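Local structure of uncharacterized protein (Thermotoga maritima, 2EWR) at residues A45-P50 / I137-L142; E17-L22 / H133-P138; E32-V37 / I58-E63. The protein is of unknown function but is probably a nucleotidyltransferase of the aminoglycoside adenylyltransferase family, within the polymerase-beta-like superfamily. One frame throughout, in Å; residues are numbered along the deposited sequence. Where two conformers were deposited one is given.

Contact 1: residues A45-P50 / I137-L142; sequences ALQGVP and IPVLSL
Gln47 fills the groove between Val139 and Leu142. Its extended chain meets Val139 from the opposite direction and slides past Leu142, so that Gln47 CD lies 3.5 Å from Val139 CG2 and Gln47 NE2 lies 3.5 Å from Leu142 CD2. On the Ile137 side, the tip of Leu46 drops into the notch between two branches: Leu46 CD1 is 3.9 Å from Ile137 CG2, which it crosses at about a right angle, and 4.0 Å from Val139 CG1. At the other end Val49 CG2 and Leu142 CD1 meet tip to tip, and Trp164 of helix 155-167 touches both side chains.

The amide hydrogen-bonds at both ends. Gln47 NE2 donates a hydrogen bond to Leu140 O at 3.0 Å (157° at the hydrogen); the acceptor lies in the amide plane, although NE2 stands above the carbonyl plane. Water 1 donates to Gln47 OE1 at 2.7 Å and accepts from Leu142 N, and Ser43 OG is a further partner of NE2. A leucine in place of Gln47 would probably leave Leu140 O without this donor and water 1 without one of its two anchors.

Gly48, at positive phi, is C-prime of the Schellman motif closing helix 40-46, with Val49 N bonded to Phe44 O and Gly48 N to Ala45 O. Apolar contacts thus fit this helix end against strand 135-140, while a single amide ties it to the polar backbone leading into helix 142-152.

Contact 2: residues E17-L22 / H133-P138; sequences EYLRVL and HGMKIP. With EDO (1,2-ethanediol), chain E.
Helix 17-22 crosses strand 135-138 at 90°, the axes 12.0 Å apart at closest approach, and this spacing lets Leu19 and Leu22 bridge to His133, Met135 and Ile137 by side chains alone, without a hydrogen bond across.

Leu19 reaches two of them, one with each methyl. Its CD2 sits over the middle of the imidazole, 3.5 Å from the centroid of the His133 ring and only 11° off the ring normal, which is a CH-pi contact onto the face. The other branch, Leu19 CD1, lies 3.8 Å from CE of Met135, a selenomethionine whose chain bends at its last torsion (chi3 -99°) to bring its methyl obliquely against the leucine. One turn on, Leu22 CD1 and Ile137 CD1 meet tip to tip at 4.0 Å, and Leu22 CD2 is 4.1 Å from Ile137 CG1, so one branch meets the isoleucine tip and the other its CG1.

His133 and Gly134 both have positive phi, with angles that fit a type I' turn linking strands 127-132 and 135-140. From this turn the imidazole presents a face to Leu19. Farther along, an ethanediol, probably from the crystallisation liquor, donates from O2 to Lys136 O at 2.8 Å and is also hydrogen-bonded to Lys30 O.

The helix thus crosses a strand that pairs with strand 127-132 in a hairpin. Arg23 and Tyr26 of helix 16-29 also touch Met135, and Tyr26 reaches Ile137, while Tyr18 and Val21 rest on Ile100 of strand 100-110 in the five-stranded sheet.

Contact 3: residues E32-V37 / I58-E63; sequences EKVNWV and IQTDEE. With EDO (1,2-ethanediol), chain F; EDO (1,2-ethanediol), chain C.
The Trp36 indole is approached obliquely by Ile58 CG2 and by C2 of an ethanediol, probably from the crystallisation liquor, and has Val34 O at its edge, in plane. The Ile58 contact is uncertain, since two conformers were deposited. The ethanediol O2 takes a hydrogen bond from Trp36 N and gives one to Trp36 O. The Asn35 amide and Asp61 carboxylate stand 85° apart, joined by a weak bond from Asn35 ND2 to Asp61 OD2 at 3.4 Å. Their stronger partners are elsewhere: Lys127 NZ for Asn35 OD1, and Gly64 N for Asp61 OD1, as Asp61 N-caps helix 62-71. Water 2 links Asn35 N to Asp61 OD1.

Val37 and Gln59 form an antiparallel hydrogen-bonded pair: Val37 N to Gln59 O and Gln59 N to Val37 O each measure 2.9 Å, and their side chains lie side by side, Val37 CG1 3.8 Å from Gln59 CB. Thr60 carries its OG1 anti to the backbone N (chi1 -175°), where the hydroxyl donates to Asn35 O, Thr60 OG1 lying 2.6 Å from it.

Backbone pairing thus joins strands 36-39 and 56-60, and beside the Val37-Gln59 pair a threonine hydroxyl, a water and a weak amide bond add further links; Asp61 N, buried here, has no partner in the model.

Contacts 1 and 2 share Ile137 and Pro138 of strand 135-140: contact 1 sets the end of helix 40-46 against it, contact 2 lays helix 16-29 across it, and Leu46 CD1 comes within 4.2 Å of Leu22 CD2. Contact 3 belongs to the five-stranded sheet, yet Val37 CG2 packs on the backbone of Val139, so the hairpin strand lies against strand 36-39 too. Contact 3 is buried; contact 2 is buried but farther from the chain centre, with exposed His133 at its edge; contact 1 is partly buried. The chemistry follows the elements joined: backbone pairing in contact 3, a side-chain amide amid apolar packing in contact 1, apolar and CH-pi packing in contact 2, with no hydrogen bond across.

Contact 1: residues A45-P50 / I137-L142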
loop_
_atom_site.group_PDB
_atom_site.type_symbol
_atom_site.label_atom_id
_atom_site.label_comp_id
_atom_site.label_asym_id
_atom_site.label_seq_id
_atom_site.Cartn_x
_atom_site.Cartn_y
_atom_site.Cartn_z
ATOM N N ALA A 45 2.621 10.342 -2.882
ATOM C CA ALA A 45 2.805 11.107 -4.123
ATOM C C ALA A 45 1.483 11.407 -4.830
ATOM O O ALA A 45 1.255 12.557 -5.220
ATOM C CB ALA A 45 3.721 10.387 -5.047
ATOM N N LEU A 46 0.609 10.409 -4.951
ATOM C CA LEU A 46 -0.716 10.635 -5.533
ATOM C C LEU A 46 -1.522 11.685 -4.794
ATOM O O LEU A 46 -2.354 12.388 -5.391
ATOM C CB LEU A 46 -1.503 9.328 -5.604
ATOM C CG LEU A 46 -0.994 8.309 -6.626
ATOM C CD1 LEU A 46 -1.694 7.009 -6.415
ATOM C CD2 LEU A 46 -1.259 8.822 -8.057
ATOM N N GLN A 47 -1.296 11.808 -3.490
ATOM C CA GLN A 47 -2.015 12.746 -2.663
ATOM C C GLN A 47 -1.321 14.088 -2.519
ATOM O O GLN A 47 -1.803 14.956 -1.772
ATOM C CB GLN A 47 -2.259 12.091 -1.300
ATOM C CG GLN A 47 -3.155 10.886 -1.396
ATOM C CD GLN A 47 -3.563 10.358 -0.042
ATOM O OE1 GLN A 47 -4.402 10.959 0.615
ATOM N NE2 GLN A 47 -2.957 9.249 0.386
ATOM N N GLY A 48 -0.227 14.264 -3.262
ATOM C CA GLY A 48 0.442 15.553 -3.338
ATOM C C GLY A 48 1.726 15.730 -2.562
ATOM O O GLY A 48 2.319 16.794 -2.612
ATOM N N VAL A 49 2.166 14.708 -1.849
ATOM C CA VAL A 49 3.396 14.814 -1.076
ATOM C C VAL A 49 4.569 14.562 -2.021
ATOM O O VAL A 49 4.647 13.496 -2.597
ATOM C CB VAL A 49 3.449 13.791 0.099
ATOM C CG1 VAL A 49 4.613 14.129 1.027
ATOM C CG2 VAL A 49 2.144 13.743 0.863
ATOM N N PRO A 50 5.505 15.519 -2.144
ATOM C CA PRO A 50 6.603 15.300 -3.111
ATOM C C PRO A 50 7.711 14.350 -2.599
ATOM O O PRO A 50 8.783 14.801 -2.170
ATOM C CB PRO A 50 7.133 16.710 -3.342
ATOM C CG PRO A 50 6.909 17.379 -2.062
ATOM C CD PRO A 50 5.617 16.823 -1.481
ATOM N N ILE A 137 -8.185 5.951 -7.974
ATOM C CA ILE A 137 -7.257 5.087 -7.229
ATOM C C ILE A 137 -7.540 5.126 -5.733
ATOM O O ILE A 137 -7.575 6.222 -5.142
ATOM C CB ILE A 137 -5.803 5.541 -7.485
ATOM C CG1 ILE A 137 -5.469 5.571 -8.994
ATOM C CG2 ILE A 137 -4.813 4.698 -6.701
ATOM C CD1 ILE A 137 -5.578 4.229 -9.683
ATOM N N PRO A 138 -7.703 3.961 -5.101
ATOM C CA PRO A 138 -7.841 3.934 -3.651
ATOM C C PRO A 138 -6.480 4.121 -3.005
ATOM O O PRO A 138 -5.507 3.422 -3.361
ATOM C CB PRO A 138 -8.448 2.563 -3.384
ATOM C CG PRO A 138 -7.896 1.723 -4.506
ATOM C CD PRO A 138 -7.760 2.597 -5.682
ATOM N N VAL A 139 -6.412 5.076 -2.073
ATOM C CA VAL A 139 -5.192 5.370 -1.339
ATOM C C VAL A 139 -5.503 5.454 0.153
ATOM O O VAL A 139 -6.644 5.588 0.587
ATOM C CB VAL A 139 -4.558 6.692 -1.804
ATOM C CG1 VAL A 139 -4.187 6.612 -3.285
ATOM C CG2 VAL A 139 -5.535 7.898 -1.554
ATOM N N LEU A 140 -4.454 5.301 0.953
ATOM C CA LEU A 140 -4.658 5.237 2.390
ATOM C C LEU A 140 -4.529 6.615 3.020
ATOM O O LEU A 140 -3.663 7.408 2.663
ATOM C CB LEU A 140 -3.641 4.261 2.980
ATOM C CG LEU A 140 -3.815 3.815 4.422
ATOM C CD1 LEU A 140 -5.161 3.191 4.677
ATOM C CD2 LEU A 140 -2.705 2.813 4.747
ATOM N N SER A 141 -5.387 6.876 3.991
ATOM C CA SER A 141 -5.329 8.100 4.778
ATOM C C SER A 141 -3.891 8.454 5.199
ATOM O O SER A 141 -3.181 7.656 5.832
ATOM C CB SER A 141 -6.197 7.910 6.024
ATOM O OG SER A 141 -5.960 8.929 6.967
ATOM N N LEU A 142 -3.483 9.697 4.920
ATOM C CA LEU A 142 -2.153 10.134 5.321
ATOM C C LEU A 142 -2.008 10.199 6.836
ATOM O O LEU A 142 -0.943 9.861 7.361
ATOM C CB LEU A 142 -1.842 11.492 4.715
ATOM C CG LEU A 142 -1.762 11.518 3.189
ATOM C CD1 LEU A 142 -1.454 12.963 2.733
ATOM C CD2 LEU A 142 -0.683 10.618 2.712
HETATM O O HOH W 1 -5.280 11.154 3.141
#

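Contact 2: residues E17-L22 / H133-P138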
loop_
_atom_site.group_PDB
_atom_site.type_symbol
_atom_site.label_atom_id
_atom_site.label_comp_id
_atom_site.label_asym_id
_atom_site.label_seq_id
_atom_site.Cartn_x
_atom_site.Cartn_y
_atom_site.Cartn_z
ATOM N N GLU A 17 6.965 6.070 -15.760
ATOM C CA GLU A 17 7.013 4.615 -15.640
ATOM C C GLU A 17 6.154 4.083 -14.494
ATOM O O GLU A 17 5.562 3.006 -14.593
ATOM C CB GLU A 17 8.446 4.091 -15.495
ATOM C CG GLU A 17 9.171 4.562 -14.282
ATOM C CD GLU A 17 9.905 5.906 -14.478
ATOM O OE1 GLU A 17 9.570 6.702 -15.415
ATOM O OE2 GLU A 17 10.840 6.151 -13.674
ATOM N N TYR A 18 6.035 4.855 -13.414
ATOM C CA TYR A 18 5.136 4.478 -12.323
ATOM C C TYR A 18 3.679 4.660 -12.678
ATOM O O TYR A 18 2.818 3.853 -12.284
ATOM C CB TYR A 18 5.481 5.219 -11.042
ATOM C CG TYR A 18 6.675 4.599 -10.395
ATOM C CD1 TYR A 18 7.943 4.926 -10.795
ATOM C CD2 TYR A 18 6.507 3.585 -9.467
ATOM C CE1 TYR A 18 9.072 4.262 -10.241
ATOM C CE2 TYR A 18 7.574 2.958 -8.910
ATOM C CZ TYR A 18 8.833 3.290 -9.280
ATOM O OH TYR A 18 9.895 2.620 -8.707
ATOM N N LEU A 19 3.361 5.720 -13.411
ATOM C CA LEU A 19 1.997 5.923 -13.865
ATOM C C LEU A 19 1.560 4.769 -14.780
ATOM O O LEU A 19 0.428 4.270 -14.700
ATOM C CB LEU A 19 1.869 7.233 -14.624
ATOM C CG LEU A 19 0.468 7.596 -15.084
ATOM C CD1 LEU A 19 -0.493 7.764 -13.876
ATOM C CD2 LEU A 19 0.510 8.850 -15.885
ATOM N N ARG A 20 2.459 4.352 -15.666
ATOM C CA ARG A 20 2.129 3.251 -16.558
ATOM C C ARG A 20 1.885 1.917 -15.833
ATOM O O ARG A 20 0.990 1.162 -16.184
ATOM C CB ARG A 20 3.170 3.083 -17.647
ATOM C CG ARG A 20 3.247 4.270 -18.602
ATOM C CD ARG A 20 4.128 3.940 -19.812
ATOM N NE ARG A 20 5.452 3.422 -19.463
ATOM C CZ ARG A 20 6.557 4.147 -19.336
ATOM N NH1 ARG A 20 6.544 5.473 -19.497
ATOM N NH2 ARG A 20 7.705 3.533 -19.031
ATOM N N VAL A 21 2.705 1.607 -14.830
ATOM C CA VAL A 21 2.469 0.389 -14.060
ATOM C C VAL A 21 1.183 0.525 -13.216
ATOM O O VAL A 21 0.383 -0.398 -13.110
ATOM C CB VAL A 21 3.691 0.018 -13.236
ATOM C CG1 VAL A 21 3.381 -1.072 -12.178
ATOM C CG2 VAL A 21 4.801 -0.463 -14.136
ATOM N N LEU A 22 0.951 1.700 -12.637
ATOM C CA LEU A 22 -0.288 1.930 -11.933
ATOM C C LEU A 22 -1.521 1.684 -12.817
ATOM O O LEU A 22 -2.459 1.025 -12.393
ATOM C CB LEU A 22 -0.340 3.348 -11.368
ATOM C CG LEU A 22 -1.581 3.746 -10.599
ATOM C CD1 LEU A 22 -1.811 2.826 -9.404
ATOM C CD2 LEU A 22 -1.514 5.199 -10.159
ATOM N N HIS A 133 -5.550 10.647 -14.357
ATOM C CA HIS A 133 -5.582 10.065 -15.696
ATOM C C HIS A 133 -6.767 9.143 -15.977
ATOM O O HIS A 133 -6.644 8.124 -16.674
ATOM C CB HIS A 133 -4.258 9.369 -15.940
ATOM C CG HIS A 133 -3.106 10.314 -15.985
ATOM N ND1 HIS A 133 -2.481 10.799 -14.853
ATOM C CD2 HIS A 133 -2.506 10.923 -17.037
ATOM C CE1 HIS A 133 -1.519 11.633 -15.217
ATOM N NE2 HIS A 133 -1.524 11.735 -16.532
ATOM N N GLY A 134 -7.925 9.538 -15.475
ATOM C CA GLY A 134 -9.157 8.805 -15.723
ATOM C C GLY A 134 -9.406 7.651 -14.797
ATOM O O GLY A 134 -10.442 6.961 -14.924
HETATM N N MSE A 135 -8.479 7.449 -13.865
HETATM C CA MSE A 135 -8.555 6.371 -12.893
HETATM C C MSE A 135 -8.971 6.874 -11.522
HETATM O O MSE A 135 -8.543 7.934 -11.096
HETATM C CB MSE A 135 -7.198 5.700 -12.742
HETATM C CG MSE A 135 -6.571 5.217 -14.042
HETATM SE SE MSE A 135 -4.889 4.354 -13.668
HETATM C CE MSE A 135 -3.697 5.800 -14.084
ATOM N N LYS A 136 -9.729 6.084 -10.803
ATOM C CA LYS A 136 -10.087 6.408 -9.429
ATOM C C LYS A 136 -9.266 5.450 -8.543
ATOM O O LYS A 136 -9.576 4.256 -8.423
ATOM C CB LYS A 136 -11.588 6.250 -9.177
ATOM C CG LYS A 136 -12.002 6.683 -7.820
ATOM C CD LYS A 136 -13.460 6.327 -7.553
ATOM N N ILE A 137 -8.185 5.951 -7.974
ATOM C CA ILE A 137 -7.257 5.087 -7.229
ATOM C C ILE A 137 -7.540 5.126 -5.733
ATOM O O ILE A 137 -7.575 6.222 -5.142
ATOM C CB ILE A 137 -5.803 5.541 -7.485
ATOM C CG1 ILE A 137 -5.469 5.571 -8.994
ATOM C CG2 ILE A 137 -4.813 4.698 -6.701
ATOM C CD1 ILE A 137 -5.578 4.229 -9.683
ATOM N N PRO A 138 -7.703 3.961 -5.101
ATOM C CA PRO A 138 -7.841 3.934 -3.651
ATOM C C PRO A 138 -6.480 4.121 -3.005
ATOM O O PRO A 138 -5.507 3.422 -3.361
ATOM C CB PRO A 138 -8.448 2.563 -3.384
ATOM C CG PRO A 138 -7.896 1.723 -4.506
ATOM C CD PRO A 138 -7.760 2.597 -5.682
HETATM C C1 EDO E . -12.042 0.481 -7.845
HETATM O O1 EDO E . -12.422 0.166 -9.194
HETATM C C2 EDO E . -10.977 1.568 -7.751
HETATM O O2 EDO E . -11.529 2.756 -7.143
#

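Contact 3: residues E32-V37 / I58-E63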
loop_
_atom_site.group_PDB
_atom_site.type_symbol
_atom_site.label_atom_id
_atom_site.label_comp_id
_atom_site.label_asym_id
_atom_site.label_seq_id
_atom_site.Cartn_x
_atom_site.Cartn_y
_atom_site.Cartn_z
ATOM N N GLU A 32 -12.811 -5.967 -10.524
ATOM C CA GLU A 32 -12.731 -7.156 -9.686
ATOM C C GLU A 32 -13.109 -6.814 -8.237
ATOM O O GLU A 32 -12.887 -5.695 -7.759
ATOM C CB GLU A 32 -11.314 -7.753 -9.725
ATOM C CG GLU A 32 -10.861 -8.226 -11.093
ATOM C CD GLU A 32 -11.596 -9.462 -11.587
ATOM O OE1 GLU A 32 -12.039 -10.282 -10.746
ATOM O OE2 GLU A 32 -11.745 -9.606 -12.823
ATOM N N LYS A 33 -13.756 -7.799 -7.590
ATOM C CA LYS A 33 -14.224 -7.656 -6.211
ATOM C C LYS A 33 -13.062 -7.896 -5.238
ATOM O O LYS A 33 -12.935 -8.966 -4.655
ATOM C CB LYS A 33 -15.412 -8.597 -5.933
ATOM C CG LYS A 33 -16.217 -8.204 -4.754
ATOM C CD LYS A 33 -17.533 -9.030 -4.623
ATOM C CE LYS A 33 -18.454 -8.433 -3.562
ATOM N N VAL A 34 -12.172 -6.914 -5.212
ATOM C CA VAL A 34 -10.940 -6.923 -4.384
ATOM C C VAL A 34 -10.877 -5.627 -3.585
ATOM O O VAL A 34 -11.088 -4.527 -4.148
ATOM C CB VAL A 34 -9.686 -7.014 -5.262
ATOM C CG1 VAL A 34 -8.392 -6.866 -4.418
ATOM C CG2 VAL A 34 -9.647 -8.327 -5.987
ATOM N N ASN A 35 -10.661 -5.774 -2.286
ATOM C CA ASN A 35 -10.545 -4.647 -1.360
ATOM C C ASN A 35 -9.084 -4.288 -1.294
ATOM O O ASN A 35 -8.334 -5.016 -0.678
ATOM C CB ASN A 35 -11.078 -5.098 -0.020
ATOM C CG ASN A 35 -10.783 -4.171 1.100
ATOM O OD1 ASN A 35 -10.564 -2.961 0.908
ATOM N ND2 ASN A 35 -10.738 -4.751 2.322
ATOM N N TRP A 36 -8.676 -3.235 -1.996
ATOM C CA TRP A 36 -7.254 -2.860 -2.112
ATOM C C TRP A 36 -7.071 -1.365 -1.921
ATOM O O TRP A 36 -7.985 -0.524 -2.161
ATOM C CB TRP A 36 -6.655 -3.299 -3.447
ATOM C CG TRP A 36 -7.204 -2.643 -4.687
ATOM C CD1 TRP A 36 -8.435 -2.859 -5.265
ATOM C CD2 TRP A 36 -6.541 -1.711 -5.548
ATOM N NE1 TRP A 36 -8.587 -2.083 -6.382
ATOM C CE2 TRP A 36 -7.432 -1.402 -6.612
ATOM C CE3 TRP A 36 -5.270 -1.126 -5.551
ATOM C CZ2 TRP A 36 -7.110 -0.501 -7.634
ATOM C CZ3 TRP A 36 -4.950 -0.251 -6.587
ATOM C CH2 TRP A 36 -5.865 0.039 -7.615
ATOM N N VAL A 37 -5.863 -1.024 -1.508
ATOM C CA VAL A 37 -5.497 0.359 -1.377
ATOM C C VAL A 37 -4.022 0.505 -1.657
ATOM O O VAL A 37 -3.225 -0.324 -1.236
ATOM C CB VAL A 37 -5.877 0.900 0.035
ATOM C CG1 VAL A 37 -5.119 0.213 1.132
ATOM C CG2 VAL A 37 -5.685 2.364 0.109
ATOM N N ILE A 58 0.770 -2.281 -2.234
ATOM C CA ILE A 58 -0.657 -2.499 -2.217
ATOM C C ILE A 58 -1.024 -3.268 -0.955
ATOM O O ILE A 58 -0.496 -4.355 -0.684
ATOM C CB ILE A 58 -1.128 -3.376 -3.413
ATOM C CG1 ILE A 58 -0.663 -2.819 -4.755
ATOM C CG2 ILE A 58 -2.650 -3.559 -3.352
ATOM C CD1 ILE A 58 -1.094 -1.407 -5.015
ATOM N N GLN A 59 -1.934 -2.692 -0.180
ATOM C CA GLN A 59 -2.489 -3.322 0.995
ATOM C C GLN A 59 -3.888 -3.841 0.668
ATOM O O GLN A 59 -4.632 -3.203 -0.032
ATOM C CB GLN A 59 -2.472 -2.369 2.196
ATOM C CG GLN A 59 -3.013 -2.940 3.467
ATOM C CD GLN A 59 -2.878 -2.019 4.664
ATOM O OE1 GLN A 59 -2.495 -0.869 4.510
ATOM N NE2 GLN A 59 -3.213 -2.523 5.851
ATOM N N THR A 60 -4.223 -4.997 1.227
ATOM C CA THR A 60 -5.467 -5.650 0.938
ATOM C C THR A 60 -5.849 -6.518 2.141
ATOM O O THR A 60 -5.205 -6.447 3.204
ATOM C CB THR A 60 -5.362 -6.467 -0.374
ATOM O OG1 THR A 60 -6.636 -7.036 -0.725
ATOM C CG2 THR A 60 -4.333 -7.541 -0.268
ATOM N N ASP A 61 -6.917 -7.292 2.022
ATOM C CA ASP A 61 -7.289 -8.220 3.068
ATOM C C ASP A 61 -6.699 -9.593 2.729
ATOM O O ASP A 61 -5.997 -9.749 1.707
ATOM C CB ASP A 61 -8.787 -8.259 3.286
ATOM C CG ASP A 61 -9.599 -8.463 2.039
ATOM O OD1 ASP A 61 -9.089 -8.935 1.014
ATOM O OD2 ASP A 61 -10.838 -8.128 2.112
ATOM N N GLU A 62 -6.952 -10.579 3.592
ATOM C CA GLU A 62 -6.277 -11.894 3.383
ATOM C C GLU A 62 -6.651 -12.482 2.020
ATOM O O GLU A 62 -5.787 -12.796 1.211
ATOM C CB GLU A 62 -6.596 -12.861 4.539
ATOM C CG GLU A 62 -5.987 -14.231 4.353
ATOM C CD GLU A 62 -6.354 -15.197 5.468
ATOM O OE1 GLU A 62 -6.893 -14.752 6.487
ATOM O OE2 GLU A 62 -6.108 -16.407 5.275
ATOM N N GLU A 63 -7.965 -12.562 1.741
ATOM C CA GLU A 63 -8.462 -13.090 0.493
ATOM C C GLU A 63 -7.944 -12.301 -0.723
ATOM O O GLU A 63 -7.605 -12.853 -1.760
ATOM C CB GLU A 63 -9.976 -13.094 0.545
ATOM C CG GLU A 63 -10.451 -14.211 1.440
HETATM C C1 EDO F . -11.740 0.359 -4.399
HETATM O O1 EDO F . -12.977 -0.315 -4.305
HETATM C C2 EDO F . -10.732 -0.734 -4.196
HETATM O O2 EDO F . -10.578 -0.882 -2.816
HETATM C C1 EDO C . -0.063 -1.628 9.234
HETATM O O1 EDO C . 0.187 -0.345 9.834
HETATM C C2 EDO C . -1.511 -2.039 9.338
HETATM O O2 EDO C . -2.351 -1.232 8.498
HETATM O O HOH W 2 -10.487 -8.463 -1.256
#